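DNA endonuclease I-HmuI (Bacillus phage SPO1, PDB 1U3E) is an intron-encoded HNH homing endonuclease that binds DNA, probably cutting its target to promote spread of the intron. Local coordinates at residues Tyr39-Leu44 and Thr52-Arg57; Thr153-Gly158 and Gly165-Tyr170. One frame throughout, in Å; residues are numbered along the deposited sequence.

Contact 1: Tyr39-Leu44 and Thr52-Arg57; sequences YHRIGL and TFQVHR. With EDO (1,2-ethanediol), chain J; nucleotides of chain C.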
loop_
_atom_site.group_PDB
_atom_site.type_symbol
_atom_site.label_atom_id
_atom_site.label_comp_id
_atom_site.label_asym_id
_atom_site.label_seq_id
_atom_site.Cartn_x
_atom_site.Cartn_y
_atom_site.Cartn_z
ATOM N N TYR D 39 6.764 11.638 -5.329
ATOM C CA TYR D 39 6.121 11.940 -6.605
ATOM C C TYR D 39 5.870 13.414 -6.786
ATOM O O TYR D 39 5.291 14.042 -5.893
ATOM C CB TYR D 39 4.794 11.212 -6.719
ATOM C CG TYR D 39 4.953 9.732 -6.760
ATOM C CD1 TYR D 39 4.747 8.961 -5.623
ATOM C CD2 TYR D 39 5.353 9.095 -7.935
ATOM C CE1 TYR D 39 4.937 7.578 -5.648
ATOM C CE2 TYR D 39 5.552 7.715 -7.974
ATOM C CZ TYR D 39 5.341 6.962 -6.824
ATOM O OH TYR D 39 5.544 5.607 -6.851
ATOM N N HIS D 40 6.289 13.973 -7.913
ATOM C CA HIS D 40 6.042 15.410 -8.154
ATOM C C HIS D 40 4.597 15.786 -8.346
ATOM O O HIS D 40 3.936 15.312 -9.276
ATOM C CB HIS D 40 6.808 15.856 -9.392
ATOM C CG HIS D 40 8.296 15.547 -9.344
ATOM N ND1 HIS D 40 9.190 16.039 -10.267
ATOM C CD2 HIS D 40 9.017 14.789 -8.483
ATOM C CE1 HIS D 40 10.401 15.599 -9.978
ATOM N NE2 HIS D 40 10.323 14.837 -8.900
ATOM N N ARG D 41 4.095 16.655 -7.468
ATOM C CA ARG D 41 2.709 17.128 -7.532
ATOM C C ARG D 41 2.632 18.647 -7.710
ATOM O O ARG D 41 3.615 19.361 -7.535
ATOM C CB ARG D 41 1.947 16.761 -6.254
ATOM C CG ARG D 41 1.931 15.271 -5.929
ATOM C CD ARG D 41 2.856 14.921 -4.782
ATOM N NE ARG D 41 2.672 13.545 -4.314
ATOM C CZ ARG D 41 1.523 13.078 -3.841
ATOM N NH1 ARG D 41 0.468 13.884 -3.778
ATOM N NH2 ARG D 41 1.420 11.815 -3.447
ATOM N N ILE D 42 1.454 19.131 -8.066
ATOM C CA ILE D 42 1.230 20.555 -8.228
ATOM C C ILE D 42 -0.248 20.786 -8.004
ATOM O O ILE D 42 -1.027 19.839 -8.016
ATOM C CB ILE D 42 1.641 21.072 -9.638
ATOM C CG1 ILE D 42 0.992 20.241 -10.738
ATOM C CG2 ILE D 42 3.148 21.022 -9.796
ATOM C CD1 ILE D 42 -0.453 20.544 -10.988
ATOM N N GLY D 43 -0.641 22.031 -7.778
ATOM C CA GLY D 43 -2.048 22.314 -7.563
ATOM C C GLY D 43 -2.615 23.162 -8.684
ATOM O O GLY D 43 -2.065 24.213 -9.020
ATOM N N LEU D 44 -3.711 22.709 -9.279
ATOM C CA LEU D 44 -4.336 23.458 -10.352
ATOM C C LEU D 44 -5.640 24.039 -9.828
ATOM O O LEU D 44 -6.459 23.321 -9.251
ATOM C CB LEU D 44 -4.603 22.543 -11.544
ATOM C CG LEU D 44 -3.394 21.771 -12.075
ATOM C CD1 LEU D 44 -3.808 20.915 -13.262
ATOM C CD2 LEU D 44 -2.308 22.743 -12.481
ATOM N N THR D 52 -5.219 19.069 -6.181
ATOM C CA THR D 52 -3.842 18.588 -6.297
ATOM C C THR D 52 -3.702 17.505 -7.360
ATOM O O THR D 52 -4.455 16.526 -7.375
ATOM C CB THR D 52 -3.311 18.008 -4.974
ATOM O OG1 THR D 52 -3.749 18.809 -3.878
ATOM C CG2 THR D 52 -1.801 18.015 -4.979
ATOM N N PHE D 53 -2.723 17.678 -8.244
ATOM C CA PHE D 53 -2.478 16.711 -9.311
ATOM C C PHE D 53 -1.037 16.178 -9.332
ATOM O O PHE D 53 -0.126 16.811 -8.795
ATOM C CB PHE D 53 -2.832 17.331 -10.670
ATOM C CG PHE D 53 -4.315 17.577 -10.867
ATOM C CD1 PHE D 53 -4.888 18.798 -10.525
ATOM C CD2 PHE D 53 -5.137 16.580 -11.402
ATOM C CE1 PHE D 53 -6.258 19.020 -10.716
ATOM C CE2 PHE D 53 -6.495 16.790 -11.594
ATOM C CZ PHE D 53 -7.059 18.008 -11.253
ATOM N N GLN D 54 -0.854 14.996 -9.930
ATOM C CA GLN D 54 0.465 14.365 -10.057
ATOM C C GLN D 54 1.071 14.635 -11.433
ATOM O O GLN D 54 0.568 14.147 -12.449
ATOM C CB GLN D 54 0.381 12.858 -9.877
ATOM C CG GLN D 54 0.136 12.393 -8.482
ATOM C CD GLN D 54 0.413 10.917 -8.330
ATOM O OE1 GLN D 54 1.520 10.516 -7.991
ATOM N NE2 GLN D 54 -0.591 10.098 -8.600
ATOM N N VAL D 55 2.160 15.397 -11.457
ATOM C CA VAL D 55 2.829 15.749 -12.692
ATOM C C VAL D 55 2.973 14.580 -13.647
ATOM O O VAL D 55 2.715 14.727 -14.836
ATOM C CB VAL D 55 4.216 16.345 -12.411
ATOM C CG1 VAL D 55 4.991 16.555 -13.714
ATOM C CG2 VAL D 55 4.054 17.646 -11.675
ATOM N N HIS D 56 3.372 13.413 -13.161
ATOM C CA HIS D 56 3.518 12.321 -14.099
ATOM C C HIS D 56 2.210 11.802 -14.684
ATOM O O HIS D 56 2.215 11.196 -15.755
ATOM C CB HIS D 56 4.335 11.170 -13.509
ATOM C CG HIS D 56 3.668 10.450 -12.388
ATOM N ND1 HIS D 56 3.674 10.919 -11.095
ATOM C CD2 HIS D 56 3.002 9.274 -12.359
ATOM C CE1 HIS D 56 3.042 10.060 -10.317
ATOM N NE2 HIS D 56 2.625 9.054 -11.059
ATOM N N ARG D 57 1.088 12.022 -14.009
ATOM C CA ARG D 57 -0.174 11.572 -14.573
ATOM C C ARG D 57 -0.564 12.567 -15.658
ATOM O O ARG D 57 -1.021 12.183 -16.739
ATOM C CB ARG D 57 -1.281 11.530 -13.530
ATOM C CG ARG D 57 -1.218 10.395 -12.569
ATOM C CD ARG D 57 -2.613 9.995 -12.166
ATOM N NE ARG D 57 -2.916 8.643 -12.613
ATOM C CZ ARG D 57 -4.072 8.273 -13.150
ATOM N NH1 ARG D 57 -5.050 9.158 -13.312
ATOM N NH2 ARG D 57 -4.248 7.017 -13.537
HETATM C C1 EDO J . -4.745 22.754 -3.368
HETATM O O1 EDO J . -3.594 21.885 -3.265
HETATM C C2 EDO J . -5.426 22.834 -1.985
HETATM O O2 EDO J . -5.825 21.487 -1.610
ATOM P P DT C 2 -0.436 6.510 -10.488
ATOM O OP1 DT C 2 -1.050 6.413 -11.837
ATOM O OP2 DT C 2 0.746 7.403 -10.356
ATOM O "O5'" DT C 2 -1.543 6.821 -9.371
ATOM C "C5'" DT C 2 -2.780 6.072 -9.400
ATOM C "C4'" DT C 2 -3.741 6.595 -8.357
ATOM O "O4'" DT C 2 -3.280 6.141 -7.075
ATOM C "C3'" DT C 2 -3.860 8.112 -8.259
ATOM O "O3'" DT C 2 -4.934 8.664 -8.981
ATOM C "C2'" DT C 2 -4.177 8.305 -6.799
ATOM C "C1'" DT C 2 -3.627 7.105 -6.117
ATOM N N1 DT C 2 -2.483 7.445 -5.307
ATOM C C2 DT C 2 -2.791 7.727 -4.016
ATOM O O2 DT C 2 -3.923 7.739 -3.556
ATOM N N3 DT C 2 -1.702 8.016 -3.271
ATOM C C4 DT C 2 -0.395 8.057 -3.661
ATOM O O4 DT C 2 0.482 8.358 -2.845
ATOM C C5 DT C 2 -0.154 7.733 -5.032
ATOM C C7 DT C 2 1.250 7.734 -5.551
ATOM C C6 DT C 2 -1.211 7.443 -5.801
ATOM P P DT C 3 -5.044 10.242 -9.089
ATOM O OP1 DT C 3 -5.830 10.545 -10.306
ATOM O OP2 DT C 3 -3.701 10.830 -8.975
ATOM O "O5'" DT C 3 -5.899 10.714 -7.804
ATOM C "C5'" DT C 3 -7.212 10.167 -7.594
ATOM C "C4'" DT C 3 -7.699 10.547 -6.214
ATOM O "O4'" DT C 3 -6.785 10.024 -5.196
ATOM C "C3'" DT C 3 -7.773 12.053 -5.961
ATOM O "O3'" DT C 3 -9.142 12.445 -5.967
ATOM C "C2'" DT C 3 -7.296 12.270 -4.537
ATOM C "C1'" DT C 3 -6.666 10.951 -4.142
ATOM N N1 DT C 3 -5.255 11.103 -3.764
ATOM C C2 DT C 3 -4.991 11.286 -2.428
ATOM O O2 DT C 3 -5.869 11.317 -1.581
ATOM N N3 DT C 3 -3.660 11.432 -2.118
ATOM C C4 DT C 3 -2.592 11.413 -3.001
ATOM O O4 DT C 3 -1.442 11.554 -2.574
ATOM C C5 DT C 3 -2.949 11.220 -4.395
ATOM C C7 DT C 3 -1.859 11.208 -5.433
ATOM C C6 DT C 3 -4.244 11.081 -4.700
ATOM O OP3 DG C 1 5.998 2.957 -11.406
ATOM P P DG C 1 5.505 4.174 -10.661
ATOM O OP1 DG C 1 6.474 4.617 -9.591
ATOM O OP2 DG C 1 5.027 5.248 -11.581
ATOM O "O5'" DG C 1 4.197 3.647 -9.865
ATOM C "C5'" DG C 1 3.278 4.581 -9.288
ATOM C "C4'" DG C 1 1.941 3.925 -9.047
ATOM O "O4'" DG C 1 2.006 3.231 -7.792
ATOM C "C3'" DG C 1 0.803 4.909 -8.882
ATOM O "O3'" DG C 1 0.078 5.056 -10.087
ATOM C "C2'" DG C 1 -0.130 4.199 -7.924
ATOM C "C1'" DG C 1 0.790 3.355 -7.082
ATOM N N9 DG C 1 1.108 3.991 -5.810
ATOM C C8 DG C 1 2.345 4.410 -5.383
ATOM N N7 DG C 1 2.326 4.919 -4.182
ATOM C C5 DG C 1 0.997 4.839 -3.802
ATOM C C6 DG C 1 0.374 5.229 -2.615
ATOM O O6 DG C 1 0.884 5.744 -1.618
ATOM N N1 DG C 1 -0.990 4.970 -2.639
ATOM C C2 DG C 1 -1.664 4.406 -3.684
ATOM N N2 DG C 1 -2.981 4.235 -3.516
ATOM N N3 DG C 1 -1.090 4.034 -4.810
ATOM C C4 DG C 1 0.233 4.276 -4.799
#
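Ile42 and Phe53 face each other as the hydrogen-bonded antiparallel pair of a short hairpin: Phe53 N reaches Ile42 O at 2.8 Å, and Ile42 N returns to Phe53 O. On their face of the ribbon, CD1 of Ile42 packs on CB of Phe53, while the Leu44 side chain crosses that of Phe53 at about a right angle, CD1 3.6 Å from Phe53 CD1. Where the second strand turns into a helix, Val55 N bonds His40 O; CG2 of Val55 fills the notch between CB of His40 and CG2 of Ile42, 4.0 Å from each. The other face, with Arg41, Thr52 and Gln54, looks into the DNA. Here Arg41 bends at chi2 (106°), and both terminal nitrogens converge on O4 of DT3 of chain C, NH2 at 3.0 Å; Asp37 takes a salt bridge from NH2. Gln54 runs extended, with its amide 89° to the Tyr39 ring, and gives NE2 to OP2 of DT3 of chain C. His56 NE2 grips OP2 of DT2 of chain C at 2.6 Å, and Tyr39 OH bonds OP1 of DG1 of chain C, so the DNA backbone is held at successive nucleotides. The Tyr39 and His56 rings meet obliquely, planes at 36°. Around this hairpin of strands 41-46 and 49-54, Ile42 and Leu44 lean on strands 21-23 and 29-30, whereas His56 and Arg57, at the start of helix 55-63, touch strand 88-91.

Contact 2: Thr153-Gly158 and Gly165-Tyr170; sequences TDVLKG and GYTFRY. With nucleotides of chain A.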
loop_
_atom_site.group_PDB
_atom_site.type_symbol
_atom_site.label_atom_id
_atom_site.label_comp_id
_atom_site.label_asym_id
_atom_site.label_seq_id
_atom_site.Cartn_x
_atom_site.Cartn_y
_atom_site.Cartn_z
ATOM N N THR D 153 -7.859 -24.595 19.578
ATOM C CA THR D 153 -8.610 -23.532 18.914
ATOM C C THR D 153 -10.105 -23.768 19.055
ATOM O O THR D 153 -10.861 -22.840 19.310
ATOM C CB THR D 153 -8.181 -23.395 17.427
ATOM O OG1 THR D 153 -6.845 -22.878 17.345
ATOM C CG2 THR D 153 -9.117 -22.459 16.693
ATOM N N ASP D 154 -10.532 -25.014 18.874
ATOM C CA ASP D 154 -11.951 -25.347 18.957
ATOM C C ASP D 154 -12.496 -24.940 20.312
ATOM O O ASP D 154 -13.590 -24.388 20.430
ATOM C CB ASP D 154 -12.178 -26.849 18.750
ATOM C CG ASP D 154 -11.788 -27.310 17.367
ATOM O OD1 ASP D 154 -11.760 -26.465 16.455
ATOM O OD2 ASP D 154 -11.522 -28.515 17.190
ATOM N N VAL D 155 -11.718 -25.218 21.343
ATOM C CA VAL D 155 -12.141 -24.866 22.675
ATOM C C VAL D 155 -12.202 -23.363 22.813
ATOM O O VAL D 155 -13.165 -22.834 23.393
ATOM C CB VAL D 155 -11.182 -25.413 23.729
ATOM C CG1 VAL D 155 -11.621 -25.073 25.146
ATOM C CG2 VAL D 155 -11.023 -26.913 23.562
ATOM N N LEU D 156 -11.210 -22.661 22.282
ATOM C CA LEU D 156 -11.192 -21.206 22.367
ATOM C C LEU D 156 -12.426 -20.573 21.714
ATOM O O LEU D 156 -12.943 -19.576 22.207
ATOM C CB LEU D 156 -9.917 -20.656 21.713
ATOM C CG LEU D 156 -8.539 -20.781 22.383
ATOM C CD1 LEU D 156 -7.439 -20.530 21.357
ATOM C CD2 LEU D 156 -8.425 -19.795 23.527
ATOM N N LYS D 157 -12.901 -21.155 20.613
ATOM C CA LYS D 157 -14.066 -20.628 19.891
ATOM C C LYS D 157 -15.406 -21.102 20.439
ATOM O O LYS D 157 -16.453 -20.582 20.057
ATOM C CB LYS D 157 -14.000 -20.998 18.407
ATOM C CG LYS D 157 -12.812 -20.434 17.659
ATOM C CD LYS D 157 -12.807 -18.919 17.652
ATOM C CE LYS D 157 -11.642 -18.390 16.837
ATOM N NZ LYS D 157 -11.921 -17.026 16.310
ATOM N N GLY D 158 -15.377 -22.095 21.318
ATOM C CA GLY D 158 -16.601 -22.598 21.906
ATOM C C GLY D 158 -17.185 -23.759 21.085
ATOM O O GLY D 158 -18.351 -24.111 21.233
ATOM N N GLY D 165 -8.267 -32.638 29.016
ATOM C CA GLY D 165 -8.474 -32.236 30.396
ATOM C C GLY D 165 -8.387 -30.720 30.638
ATOM O O GLY D 165 -8.935 -30.223 31.628
ATOM N N TYR D 166 -7.703 -30.001 29.758
ATOM C CA TYR D 166 -7.595 -28.564 29.927
ATOM C C TYR D 166 -8.741 -27.899 29.182
ATOM O O TYR D 166 -9.500 -28.565 28.487
ATOM C CB TYR D 166 -6.264 -28.019 29.386
ATOM C CG TYR D 166 -5.003 -28.745 29.765
ATOM C CD1 TYR D 166 -4.652 -29.963 29.185
ATOM C CD2 TYR D 166 -4.114 -28.200 30.676
ATOM C CE1 TYR D 166 -3.444 -30.583 29.481
ATOM C CE2 TYR D 166 -2.896 -28.821 30.983
ATOM C CZ TYR D 166 -2.568 -29.995 30.372
ATOM O OH TYR D 166 -1.364 -30.604 30.630
ATOM N N THR D 167 -8.836 -26.616 29.346
ATOM C CA THR D 167 -9.810 -25.779 28.684
ATOM C C THR D 167 -9.053 -24.502 28.358
ATOM O O THR D 167 -8.002 -24.255 28.946
ATOM C CB THR D 167 -11.060 -25.510 29.533
ATOM O OG1 THR D 167 -12.177 -25.200 28.688
ATOM C CG2 THR D 167 -10.812 -24.351 30.473
ATOM N N PHE D 168 -9.553 -23.692 27.442
ATOM C CA PHE D 168 -8.835 -22.501 27.059
ATOM C C PHE D 168 -9.729 -21.298 26.880
ATOM O O PHE D 168 -10.901 -21.446 26.538
ATOM C CB PHE D 168 -8.008 -22.797 25.810
ATOM C CG PHE D 168 -7.295 -24.121 25.897
ATOM C CD1 PHE D 168 -7.981 -25.297 25.602
ATOM C CD2 PHE D 168 -5.967 -24.208 26.317
ATOM C CE1 PHE D 168 -7.342 -26.523 25.722
ATOM C CE2 PHE D 168 -5.323 -25.419 26.439
ATOM C CZ PHE D 168 -6.015 -26.595 26.146
ATOM N N ARG D 169 -9.172 -20.112 27.107
ATOM C CA ARG D 169 -9.900 -18.862 26.973
ATOM C C ARG D 169 -8.883 -17.801 26.595
ATOM O O ARG D 169 -7.770 -17.813 27.103
ATOM C CB ARG D 169 -10.611 -18.500 28.264
ATOM C CG ARG D 169 -11.515 -19.571 28.826
ATOM C CD ARG D 169 -12.664 -19.869 27.869
ATOM N NE ARG D 169 -12.776 -21.302 27.597
ATOM C CZ ARG D 169 -13.641 -22.121 28.189
ATOM N NH1 ARG D 169 -14.479 -21.648 29.083
ATOM N NH2 ARG D 169 -13.663 -23.416 27.896
ATOM N N TYR D 170 -9.253 -16.884 25.710
ATOM C CA TYR D 170 -8.330 -15.830 25.284
ATOM C C TYR D 170 -8.016 -14.822 26.373
ATOM O O TYR D 170 -8.835 -14.559 27.247
ATOM C CB TYR D 170 -8.893 -15.053 24.101
ATOM C CG TYR D 170 -9.257 -15.888 22.911
ATOM C CD1 TYR D 170 -10.548 -16.375 22.746
ATOM C CD2 TYR D 170 -8.319 -16.146 21.918
ATOM C CE1 TYR D 170 -10.897 -17.088 21.615
ATOM C CE2 TYR D 170 -8.650 -16.857 20.786
ATOM C CZ TYR D 170 -9.939 -17.322 20.631
ATOM O OH TYR D 170 -10.272 -17.976 19.464
ATOM P P DT A 24 -7.976 -17.993 16.421
ATOM O OP1 DT A 24 -8.735 -16.751 16.681
ATOM O OP2 DT A 24 -7.553 -18.855 17.548
ATOM O "O5'" DT A 24 -8.828 -18.876 15.430
ATOM C "C5'" DT A 24 -8.184 -19.521 14.367
ATOM C "C4'" DT A 24 -9.144 -19.705 13.229
ATOM O "O4'" DT A 24 -8.385 -20.390 12.210
ATOM C "C3'" DT A 24 -10.273 -20.653 13.620
ATOM O "O3'" DT A 24 -11.513 -20.354 12.964
ATOM C "C2'" DT A 24 -9.705 -22.016 13.284
ATOM C "C1'" DT A 24 -8.812 -21.731 12.090
ATOM N N1 DT A 24 -7.617 -22.589 12.029
ATOM C C2 DT A 24 -7.413 -23.293 10.872
ATOM O O2 DT A 24 -8.133 -23.186 9.892
ATOM N N3 DT A 24 -6.330 -24.133 10.898
ATOM C C4 DT A 24 -5.443 -24.328 11.939
ATOM O O4 DT A 24 -4.512 -25.127 11.813
ATOM C C5 DT A 24 -5.705 -23.538 13.118
ATOM C C7 DT A 24 -4.799 -23.681 14.298
ATOM C C6 DT A 24 -6.760 -22.709 13.101
ATOM P P DC A 26 -16.096 -24.746 8.546
ATOM O OP1 DC A 26 -16.780 -24.069 7.423
ATOM O OP2 DC A 26 -16.742 -24.793 9.884
ATOM O "O5'" DC A 26 -15.758 -26.233 8.100
ATOM C "C5'" DC A 26 -14.423 -26.696 8.217
ATOM C "C4'" DC A 26 -14.362 -28.194 8.087
ATOM O "O4'" DC A 26 -13.245 -28.633 8.887
ATOM C "C3'" DC A 26 -15.583 -28.889 8.682
ATOM O "O3'" DC A 26 -15.576 -30.226 8.166
ATOM C "C2'" DC A 26 -15.208 -28.985 10.147
ATOM C "C1'" DC A 26 -13.729 -29.297 10.037
ATOM N N1 DC A 26 -12.871 -28.947 11.168
ATOM C C2 DC A 26 -11.610 -29.510 11.207
ATOM O O2 DC A 26 -11.257 -30.227 10.254
ATOM N N3 DC A 26 -10.801 -29.264 12.268
ATOM C C4 DC A 26 -11.225 -28.475 13.258
ATOM N N4 DC A 26 -10.406 -28.274 14.291
ATOM C C5 DC A 26 -12.510 -27.861 13.228
ATOM C C6 DC A 26 -13.294 -28.118 12.170
ATOM P P DT A 25 -12.829 -21.218 13.307
ATOM O OP1 DT A 25 -13.996 -20.313 13.219
ATOM O OP2 DT A 25 -12.579 -21.955 14.566
ATOM O "O5'" DT A 25 -12.900 -22.222 12.072
ATOM C "C5'" DT A 25 -12.726 -21.706 10.759
ATOM C "C4'" DT A 25 -12.946 -22.755 9.693
ATOM O "O4'" DT A 25 -11.787 -23.610 9.565
ATOM C "C3'" DT A 25 -14.110 -23.707 9.944
ATOM O "O3'" DT A 25 -14.629 -24.102 8.668
ATOM C "C2'" DT A 25 -13.446 -24.850 10.700
ATOM C "C1'" DT A 25 -12.091 -24.922 10.014
ATOM N N1 DT A 25 -10.935 -25.420 10.778
ATOM C C2 DT A 25 -10.086 -26.274 10.125
ATOM O O2 DT A 25 -10.261 -26.622 8.972
ATOM N N3 DT A 25 -9.021 -26.700 10.864
ATOM C C4 DT A 25 -8.725 -26.361 12.166
ATOM O O4 DT A 25 -7.726 -26.821 12.704
ATOM C C5 DT A 25 -9.652 -25.462 12.794
ATOM C C7 DT A 25 -9.397 -25.037 14.204
ATOM C C6 DT A 25 -10.702 -25.044 12.082
#
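Leu156 packs against the Tyr170 ring in a CH-pi contact, its CD2 3.8 Å from the ring centroid and only 3° off the normal, so the methyl sits over the middle of one face. The remaining apolar contacts come from the same side of the helix. CD2 of Leu156 also meets CB of Phe168, and Val155 CG1, set anti to the backbone N, approaches the edge of the Phe168 ring, 3.7 Å from CD1. That same methyl comes 3.6 Å from Thr167 OG1, whose hydrogen bond goes to Ile161 O. No hydrogen bond joins the two segments; packing, mostly of side chains, connects them, burying 381 Å² in total. Polar interactions lie toward the DNA. Lys157, bent at its second torsion, lays its CE beside the edge of the Tyr170 ring; its NZ and Tyr170 OH make weak hydrogen bonds to the two phosphate oxygens of DT24 of chain A. Asp154 reads a base instead, OD1 accepting from N4 of DC26 of chain A at 3.1 Å and 166°, as expected of a helix presented to base edges by a helix-turn-helix domain. Backbone bonds close the helix in a Schellman motif, where Gly158 has positive phi. The axis of residues 153-157, the end of helix 149-157, crosses strand 167-170 at -60°, and that edge strand pairs with strand 123-126, whose Ile123 meets Leu156 and whose Val125 meets Phe168.

How the contacts relate
From the N terminus the chain first forms the antiparallel sheet of strands 3-5 to 29-30, then reaches contact 1, which closes a beta hairpin, with seven residues between its segments, mostly strand, and leads directly into helix 55-63. Asp74, and Asn96 on helix 93-103, supply the manganese site, and helix 109-118 follows. Contact 2 comes afterwards, closing the nine-residue connection (158-166) between helix 149-157 and strand 167-170. The two loops are in series and neither nest nor cross. The centres of contact 1 and contact 2 are 54 Å apart and their nearest atoms about 37 Å apart. They lie on opposite sides of the chain's centre, each within a separate DNA-binding part of an elongated protein.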